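Local coordinates for protein extracellular subtilisin-like serine proteinase (Vibrio sp. PA-44, PDB 1SH7) that probably cleaves peptide bonds as a calcium-binding, cold-adapted serine endopeptidase of the subtilisin family, this chain being the catalytic domain of a longer protein, at residues L8-L16 with L268-G276; G39-F47 with S206-K214. All blocks are in the same frame, centred on the assembly; numbering follows the deposited sequence.

Overall arrangement
Leaving the N terminus, the chain forms helix 6-11 and the calcium loop that follows it. Contact 1 pairs 8-16 with 268-276, just after strand 267-268, so it closes a loop over nearly the whole chain and ties the N-terminal helix and calcium loop to the C-terminal segment. Between these segments the chain builds the parallel seven-stranded sheet and the main helices of the subtilisin fold. Contact 2 forms within that span, tying 39-47, the loop after strand 32-37, to 206-214, the hairpin of strands 204-207 and 213-216. The smaller loop therefore lies wholly within the larger one. The centres of contacts 1 and 2 are about 26 Å apart, and the nearest atoms of contacts 1 and 2 about 8 Å apart.

Contact 1: L8-L16 with L268-G276; sequences LDRIDQRNL and LLYSLADSG. With CA (calcium ion), chain E.
With its CG beside the backbone N (chi1 -67°) and a second bend at chi2, the side chain of R14 swings its guanidinium over Y270, whose own CG stands anti to the backbone N (chi1 -177°) and presents the ring face. The two flat groups stack with planes 12° apart, and CZ of R14 sits 3.4 Å from the centroid of the Y270 ring, a cation-pi contact. Arginine suits this place because its flat cation can lie on an aromatic face and still bond through its rim: NH2 of R14 makes a salt bridge to OD2 of D274, which it meets from above the carboxylate plane, at 3.3 Å, while NH1 bonds to the backbone O of R252. OD1 of the same D274 accepts from OH of Y270 on its syn lone pair, so one carboxylate steadies both partners of the stack. CA of G276 lies over the other guanidinium face.

This C-terminal segment of the subtilisin-like domain runs beside the first calcium site. D9, in helix 6-11, gives its O and OD2 to the calcium, and D12 and Q13, in the loop that follows, give OD2 and OE1; D19 and N21 complete the protein ligands. Next to the site, O of I11 accepts from N of S271 at 2.8 Å. The buried side chain of I11 lies alongside L269, its CG2 3.9 Å from CD1 of L269. R10 lays its guanidinium face against CD2 of L268, at 3.4 Å from NH1, and that NH1 also donates to O of R14 and forms a salt bridge with D183.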
loop_
_atom_site.group_PDB
_atom_site.type_symbol
_atom_site.label_atom_id
_atom_site.label_comp_id
_atom_site.label_asym_id
_atom_site.label_seq_id
_atom_site.Cartn_x
_atom_site.Cartn_y
_atom_site.Cartn_z
ATOM N N LEU A 8 -6.407 7.636 -7.879
ATOM C CA LEU A 8 -7.180 6.603 -8.533
ATOM C C LEU A 8 -7.239 6.862 -10.038
ATOM O O LEU A 8 -7.063 5.950 -10.856
ATOM C CB LEU A 8 -8.601 6.553 -7.964
ATOM C CG LEU A 8 -8.802 6.284 -6.475
ATOM C CD1 LEU A 8 -10.293 6.227 -6.203
ATOM C CD2 LEU A 8 -8.074 5.018 -6.036
ATOM N N ASP A 9 -7.489 8.119 -10.386
ATOM C CA ASP A 9 -7.555 8.589 -11.763
ATOM C C ASP A 9 -6.270 8.239 -12.529
ATOM O O ASP A 9 -6.320 7.788 -13.682
ATOM C CB ASP A 9 -7.757 10.102 -11.772
ATOM C CG ASP A 9 -8.034 10.663 -13.157
ATOM O OD1 ASP A 9 -8.285 11.901 -13.238
ATOM O OD2 ASP A 9 -8.042 9.969 -14.196
ATOM N N ARG A 10 -5.128 8.434 -11.896
ATOM C CA ARG A 10 -3.849 8.172 -12.533
ATOM C C ARG A 10 -3.531 6.694 -12.837
ATOM O O ARG A 10 -2.865 6.409 -13.818
ATOM C CB ARG A 10 -2.695 8.689 -11.669
ATOM C CG ARG A 10 -1.357 8.742 -12.358
ATOM C CD ARG A 10 -1.293 9.651 -13.578
ATOM N NE ARG A 10 -0.088 9.510 -14.389
ATOM C CZ ARG A 10 0.111 8.600 -15.358
ATOM N NH1 ARG A 10 1.246 8.618 -16.046
ATOM N NH2 ARG A 10 -0.827 7.718 -15.685
ATOM N N ILE A 11 -3.961 5.769 -11.993
ATOM C CA ILE A 11 -3.392 4.428 -12.026
ATOM C C ILE A 11 -4.086 3.532 -13.041
ATOM O O ILE A 11 -3.567 2.479 -13.321
ATOM C CB ILE A 11 -3.389 3.764 -10.610
ATOM C CG1 ILE A 11 -4.814 3.502 -10.142
ATOM C CG2 ILE A 11 -2.573 4.595 -9.620
ATOM C CD1 ILE A 11 -4.891 2.768 -8.875
ATOM N N ASP A 12 -5.234 3.957 -13.587
ATOM C CA ASP A 12 -5.923 3.211 -14.657
ATOM C C ASP A 12 -5.601 3.684 -16.093
ATOM O O ASP A 12 -6.356 3.362 -17.019
ATOM C CB ASP A 12 -7.441 3.251 -14.459
ATOM C CG ASP A 12 -8.051 4.589 -14.884
ATOM O OD1 ASP A 12 -9.263 4.650 -15.154
ATOM O OD2 ASP A 12 -7.368 5.635 -14.987
ATOM N N GLN A 13 -4.506 4.432 -16.262
ATOM C CA GLN A 13 -4.103 4.984 -17.559
ATOM C C GLN A 13 -2.603 5.169 -17.615
ATOM O O GLN A 13 -1.919 5.298 -16.581
ATOM C CB GLN A 13 -4.849 6.304 -17.855
ATOM C CG GLN A 13 -4.636 7.395 -16.811
ATOM C CD GLN A 13 -5.453 8.628 -17.153
ATOM O OE1 GLN A 13 -6.624 8.693 -16.798
ATOM N NE2 GLN A 13 -4.854 9.575 -17.878
ATOM N N ARG A 14 -2.094 5.138 -18.839
ATOM C CA ARG A 14 -0.666 5.175 -19.105
ATOM C C ARG A 14 -0.109 6.591 -19.013
ATOM O O ARG A 14 0.916 6.810 -18.410
ATOM C CB ARG A 14 -0.416 4.596 -20.506
ATOM C CG ARG A 14 -0.728 3.099 -20.627
ATOM C CD ARG A 14 0.078 2.261 -19.680
ATOM N NE ARG A 14 -0.141 0.818 -19.872
ATOM C CZ ARG A 14 0.312 -0.097 -19.023
ATOM N NH1 ARG A 14 0.984 0.284 -17.960
ATOM N NH2 ARG A 14 0.104 -1.398 -19.230
ATOM N N ASN A 15 -0.802 7.561 -19.621
ATOM C CA ASN A 15 -0.227 8.877 -19.841
ATOM C C ASN A 15 -1.084 9.993 -19.274
ATOM O O ASN A 15 -2.271 9.849 -19.124
ATOM C CB ASN A 15 -0.036 9.129 -21.339
ATOM C CG ASN A 15 1.134 8.381 -21.913
ATOM O OD1 ASN A 15 2.276 8.466 -21.414
ATOM N ND2 ASN A 15 0.865 7.613 -22.936
ATOM N N LEU A 16 -0.485 11.129 -18.984
ATOM C CA LEU A 16 -1.289 12.317 -18.705
ATOM C C LEU A 16 -1.812 12.809 -20.072
ATOM O O LEU A 16 -1.234 12.449 -21.099
ATOM C CB LEU A 16 -0.466 13.378 -17.995
ATOM C CG LEU A 16 0.009 13.036 -16.580
ATOM C CD1 LEU A 16 1.024 14.068 -16.038
ATOM C CD2 LEU A 16 -1.159 12.890 -15.646
ATOM N N LEU A 268 5.635 3.244 -12.869
ATOM C CA LEU A 268 4.517 3.827 -12.173
ATOM C C LEU A 268 3.352 2.819 -12.135
ATOM O O LEU A 268 3.023 2.154 -13.142
ATOM C CB LEU A 268 4.087 5.108 -12.898
ATOM C CG LEU A 268 2.906 5.903 -12.345
ATOM C CD1 LEU A 268 3.266 6.475 -11.006
ATOM C CD2 LEU A 268 2.452 6.986 -13.322
ATOM N N LEU A 269 2.701 2.742 -10.988
ATOM C CA LEU A 269 1.596 1.794 -10.767
ATOM C C LEU A 269 0.512 1.915 -11.799
ATOM O O LEU A 269 0.099 3.018 -12.150
ATOM C CB LEU A 269 0.980 2.081 -9.411
ATOM C CG LEU A 269 0.342 1.044 -8.489
ATOM C CD1 LEU A 269 -0.886 1.554 -7.784
ATOM C CD2 LEU A 269 0.209 -0.387 -8.974
ATOM N N TYR A 270 0.047 0.755 -12.267
ATOM C CA TYR A 270 -1.027 0.614 -13.225
ATOM C C TYR A 270 -1.927 -0.515 -12.743
ATOM O O TYR A 270 -1.449 -1.577 -12.389
ATOM C CB TYR A 270 -0.457 0.303 -14.610
ATOM C CG TYR A 270 -1.442 0.198 -15.742
ATOM C CD1 TYR A 270 -2.037 1.333 -16.297
ATOM C CD2 TYR A 270 -1.735 -1.048 -16.319
ATOM C CE1 TYR A 270 -2.905 1.227 -17.397
ATOM C CE2 TYR A 270 -2.589 -1.152 -17.390
ATOM C CZ TYR A 270 -3.179 0.002 -17.935
ATOM O OH TYR A 270 -4.027 -0.120 -19.016
ATOM N N SER A 271 -3.229 -0.266 -12.748
ATOM C CA SER A 271 -4.181 -1.083 -12.002
ATOM C C SER A 271 -4.856 -2.169 -12.854
ATOM O O SER A 271 -5.546 -3.027 -12.303
ATOM C CB SER A 271 -5.272 -0.186 -11.429
ATOM O OG SER A 271 -6.072 0.389 -12.464
ATOM N N LEU A 272 -4.665 -2.087 -14.169
ATOM C CA LEU A 272 -5.419 -2.861 -15.138
ATOM C C LEU A 272 -4.613 -4.028 -15.697
ATOM O O LEU A 272 -3.388 -4.023 -15.645
ATOM C CB LEU A 272 -5.872 -1.948 -16.277
ATOM C CG LEU A 272 -6.720 -0.720 -15.910
ATOM C CD1 LEU A 272 -7.121 0.096 -17.170
ATOM C CD2 LEU A 272 -7.953 -1.190 -15.137
ATOM N N ALA A 273 -5.310 -5.009 -16.262
ATOM C CA ALA A 273 -4.688 -6.270 -16.641
ATOM C C ALA A 273 -4.113 -6.259 -18.056
ATOM O O ALA A 273 -4.595 -6.995 -18.918
ATOM C CB ALA A 273 -5.708 -7.425 -16.499
ATOM N N ASP A 274 -3.076 -5.464 -18.292
ATOM C CA ASP A 274 -2.345 -5.500 -19.555
ATOM C C ASP A 274 -0.898 -4.981 -19.383
ATOM O O ASP A 274 -0.621 -4.277 -18.421
ATOM C CB ASP A 274 -3.142 -4.787 -20.660
ATOM C CG ASP A 274 -3.236 -3.290 -20.463
ATOM O OD1 ASP A 274 -4.161 -2.801 -19.751
ATOM O OD2 ASP A 274 -2.410 -2.522 -21.006
ATOM N N SER A 275 0.029 -5.355 -20.279
ATOM C CA SER A 275 1.469 -5.109 -20.012
ATOM C C SER A 275 2.060 -3.763 -20.492
ATOM O O SER A 275 1.878 -3.357 -21.643
ATOM C CB SER A 275 2.395 -6.251 -20.494
ATOM O OG SER A 275 1.760 -7.257 -21.255
ATOM N N GLY A 276 2.822 -3.118 -19.596
ATOM C CA GLY A 276 3.388 -1.805 -19.837
ATOM C C GLY A 276 4.628 -1.718 -20.713
ATOM O O GLY A 276 5.137 -0.613 -20.935
HETATM CA CA CA E . -8.149 7.821 -15.337
HETATM O O HOH W 1 -9.016 6.704 -17.162
HETATM O O HOH W 2 0.136 4.137 -14.669
HETATM O O HOH W 3 -2.257 -0.224 -21.826
#

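Contact 2: G39-F47 with S206-K214; sequences GVNNNHEEF and SAWYDGGYK
H44 sends its imidazole from the loop 39-47 into the bend of the hairpin 206-214. From CB, which points toward the hairpin, the chain turns with CG anti to the backbone N (chi1 -164°) and brings the ring over A207, whose CB lies 3.4 Å from the centroid of the H44 ring in a CH-pi contact; a methyl is small enough to sit centrally under the face. ND1 stays on its own segment and accepts from N of E46 in the ring plane, consistent with a proton on NE2. CD2 of H44 comes edge-on to O of W208 at 3.3 Å. NE2 of H44, at the tip, donates to O of G212 at 2.8 Å and nearly straight (170°). Histidine fits because its two nitrogens can accept on one side and donate on the other.

Strands 204-207 and 213-216 form an antiparallel hairpin, and O of G212 also takes N of W208. The type I turn from W208 to G211 ends in a glycine with positive phi, and D210 closes an Asx turn onto N of G212. W208 lies near H70, the predicted catalytic histidine. The edge of the H44 ring faces Y213 in an offset edge-to-face pair with planes at 78°. OE2 of E45 accepts from OH of Y213 on its anti lone pair, at 2.6 Å, and CG of E46 packs 3.7 Å from CE1 of Y213.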
loop_
_atom_site.group_PDB
_atom_site.type_symbol
_atom_site.label_atom_id
_atom_site.label_comp_id
_atom_site.label_asym_id
_atom_site.label_seq_id
_atom_site.Cartn_x
_atom_site.Cartn_y
_atom_site.Cartn_z
ATOM N N GLY A 39 -3.917 1.164 13.370
ATOM C CA GLY A 39 -5.253 0.666 13.518
ATOM C C GLY A 39 -6.107 1.104 12.346
ATOM O O GLY A 39 -5.635 1.813 11.454
ATOM N N VAL A 40 -7.370 0.684 12.349
ATOM C CA VAL A 40 -8.371 1.118 11.346
ATOM C C VAL A 40 -9.689 1.373 12.098
ATOM O O VAL A 40 -10.096 0.569 12.954
ATOM C CB VAL A 40 -8.617 0.013 10.269
ATOM C CG1 VAL A 40 -9.645 0.437 9.230
ATOM C CG2 VAL A 40 -7.310 -0.384 9.587
ATOM N N ASN A 41 -10.347 2.482 11.770
ATOM C CA ASN A 41 -11.694 2.772 12.230
ATOM C C ASN A 41 -12.654 1.873 11.454
ATOM O O ASN A 41 -13.019 2.170 10.332
ATOM C CB ASN A 41 -11.993 4.272 12.026
ATOM C CG ASN A 41 -13.405 4.681 12.470
ATOM O OD1 ASN A 41 -13.746 5.883 12.457
ATOM N ND2 ASN A 41 -14.239 3.705 12.778
ATOM N N ASN A 42 -13.008 0.729 12.047
ATOM C CA ASN A 42 -13.910 -0.242 11.391
ATOM C C ASN A 42 -15.283 0.325 11.062
ATOM O O ASN A 42 -15.924 -0.118 10.114
ATOM C CB ASN A 42 -14.119 -1.515 12.235
ATOM C CG ASN A 42 -12.834 -2.218 12.564
ATOM O OD1 ASN A 42 -12.561 -2.529 13.741
ATOM N ND2 ASN A 42 -12.022 -2.455 11.552
ATOM N N ASN A 43 -15.714 1.325 11.809
ATOM C CA ASN A 43 -17.022 1.917 11.605
ATOM C C ASN A 43 -17.072 3.042 10.552
ATOM O O ASN A 43 -18.138 3.604 10.301
ATOM C CB ASN A 43 -17.582 2.438 12.923
ATOM C CG ASN A 43 -17.517 1.410 14.070
ATOM O OD1 ASN A 43 -17.027 1.739 15.170
ATOM N ND2 ASN A 43 -18.043 0.198 13.852
ATOM N N HIS A 44 -15.936 3.361 9.936
ATOM C CA HIS A 44 -15.905 4.420 8.947
ATOM C C HIS A 44 -16.846 4.077 7.783
ATOM O O HIS A 44 -16.911 2.924 7.346
ATOM C CB HIS A 44 -14.488 4.703 8.436
ATOM C CG HIS A 44 -14.386 6.009 7.722
ATOM N ND1 HIS A 44 -15.008 6.228 6.515
ATOM C CD2 HIS A 44 -13.867 7.200 8.100
ATOM C CE1 HIS A 44 -14.811 7.480 6.140
ATOM N NE2 HIS A 44 -14.120 8.093 7.086
ATOM N N GLU A 45 -17.556 5.074 7.265
ATOM C CA GLU A 45 -18.549 4.820 6.203
ATOM C C GLU A 45 -17.933 4.294 4.916
ATOM O O GLU A 45 -18.602 3.667 4.096
ATOM C CB GLU A 45 -19.346 6.084 5.877
ATOM C CG GLU A 45 -18.544 7.204 5.216
ATOM C CD GLU A 45 -19.316 8.515 5.145
ATOM O OE1 GLU A 45 -20.498 8.485 5.522
ATOM O OE2 GLU A 45 -18.769 9.550 4.685
ATOM N N GLU A 46 -16.660 4.566 4.713
ATOM C CA GLU A 46 -15.972 4.106 3.505
ATOM C C GLU A 46 -15.894 2.598 3.408
ATOM O O GLU A 46 -15.743 2.054 2.314
ATOM C CB GLU A 46 -14.548 4.676 3.471
ATOM C CG GLU A 46 -14.439 6.053 2.853
ATOM C CD GLU A 46 -14.578 6.008 1.339
ATOM O OE1 GLU A 46 -13.539 5.914 0.627
ATOM O OE2 GLU A 46 -15.731 6.054 0.859
ATOM N N PHE A 47 -15.962 1.898 4.543
ATOM C CA PHE A 47 -15.765 0.475 4.488
ATOM C C PHE A 47 -17.049 -0.329 4.341
ATOM O O PHE A 47 -16.978 -1.477 3.934
ATOM C CB PHE A 47 -14.909 -0.032 5.660
ATOM C CG PHE A 47 -13.579 0.685 5.791
ATOM C CD1 PHE A 47 -12.668 0.693 4.743
ATOM C CD2 PHE A 47 -13.256 1.375 6.958
ATOM C CE1 PHE A 47 -11.448 1.393 4.843
ATOM C CE2 PHE A 47 -12.052 2.076 7.062
ATOM C CZ PHE A 47 -11.147 2.084 5.978
ATOM N N SER A 206 -8.459 10.615 1.720
ATOM C CA SER A 206 -8.998 9.322 2.183
ATOM C C SER A 206 -9.649 9.447 3.558
ATOM O O SER A 206 -9.644 10.511 4.163
ATOM C CB SER A 206 -7.879 8.275 2.234
ATOM O OG SER A 206 -8.373 6.958 2.328
ATOM N N ALA A 207 -10.178 8.341 4.063
ATOM C CA ALA A 207 -10.807 8.286 5.390
ATOM C C ALA A 207 -9.887 8.719 6.544
ATOM O O ALA A 207 -8.671 8.628 6.436
ATOM C CB ALA A 207 -11.345 6.896 5.644
ATOM N N TRP A 208 -10.479 9.243 7.617
ATOM C CA TRP A 208 -9.758 9.636 8.824
ATOM C C TRP A 208 -10.398 9.002 10.068
ATOM O O TRP A 208 -11.565 8.572 10.036
ATOM C CB TRP A 208 -9.746 11.158 8.938
ATOM C CG TRP A 208 -8.649 11.746 9.832
ATOM C CD1 TRP A 208 -8.818 12.593 10.915
ATOM C CD2 TRP A 208 -7.231 11.559 9.696
ATOM N NE1 TRP A 208 -7.595 12.949 11.429
ATOM C CE2 TRP A 208 -6.606 12.325 10.702
ATOM C CE3 TRP A 208 -6.414 10.858 8.783
ATOM C CZ2 TRP A 208 -5.201 12.356 10.858
ATOM C CZ3 TRP A 208 -5.024 10.916 8.922
ATOM C CH2 TRP A 208 -4.437 11.664 9.950
ATOM N N TYR A 209 -9.644 8.902 11.164
ATOM C CA TYR A 209 -10.118 8.122 12.318
ATOM C C TYR A 209 -11.373 8.682 12.993
ATOM O O TYR A 209 -12.096 7.946 13.710
ATOM C CB TYR A 209 -9.013 7.993 13.368
ATOM C CG TYR A 209 -8.799 9.193 14.239
ATOM C CD1 TYR A 209 -8.000 10.257 13.820
ATOM C CD2 TYR A 209 -9.364 9.261 15.510
ATOM C CE1 TYR A 209 -7.783 11.357 14.635
ATOM C CE2 TYR A 209 -9.160 10.369 16.338
ATOM C CZ TYR A 209 -8.378 11.409 15.889
ATOM O OH TYR A 209 -8.158 12.504 16.658
ATOM N N ASP A 210 -11.622 9.968 12.789
ATOM C CA ASP A 210 -12.794 10.623 13.393
ATOM C C ASP A 210 -14.094 10.410 12.626
ATOM O O ASP A 210 -15.116 10.957 13.017
ATOM C CB ASP A 210 -12.532 12.122 13.622
ATOM C CG ASP A 210 -12.292 12.910 12.315
ATOM O OD1 ASP A 210 -11.978 14.122 12.425
ATOM O OD2 ASP A 210 -12.408 12.398 11.160
ATOM N N GLY A 211 -14.076 9.603 11.555
ATOM C CA GLY A 211 -15.258 9.401 10.742
ATOM C C GLY A 211 -15.395 10.290 9.525
ATOM O O GLY A 211 -16.267 10.044 8.681
ATOM N N GLY A 212 -14.531 11.284 9.407
ATOM C CA GLY A 212 -14.480 12.195 8.279
ATOM C C GLY A 212 -13.334 11.829 7.319
ATOM O O GLY A 212 -13.029 10.628 7.100
ATOM N N TYR A 213 -12.687 12.843 6.762
ATOM C CA TYR A 213 -11.653 12.665 5.735
ATOM C C TYR A 213 -10.484 13.587 5.963
ATOM O O TYR A 213 -10.567 14.528 6.729
ATOM C CB TYR A 213 -12.238 12.865 4.331
ATOM C CG TYR A 213 -13.383 11.908 4.077
ATOM C CD1 TYR A 213 -13.155 10.663 3.566
ATOM C CD2 TYR A 213 -14.699 12.250 4.397
ATOM C CE1 TYR A 213 -14.190 9.756 3.374
ATOM C CE2 TYR A 213 -15.740 11.354 4.210
ATOM C CZ TYR A 213 -15.475 10.099 3.717
ATOM O OH TYR A 213 -16.443 9.168 3.511
ATOM N N LYS A 214 -9.360 13.277 5.323
ATOM C CA LYS A 214 -8.151 14.100 5.411
ATOM C C LYS A 214 -7.339 13.888 4.145
ATOM O O LYS A 214 -7.408 12.837 3.528
ATOM C CB LYS A 214 -7.313 13.729 6.629
ATOM C CG LYS A 214 -6.370 14.848 7.089
ATOM C CD LYS A 214 -5.624 14.450 8.368
ATOM C CE LYS A 214 -4.887 15.616 9.054
ATOM N NZ LYS A 214 -3.410 15.441 9.042
HETATM O O HOH W 4 -17.576 7.707 8.794
HETATM O O HOH W 5 -18.107 11.264 7.064
HETATM O O HOH W 6 -11.184 6.353 2.043
#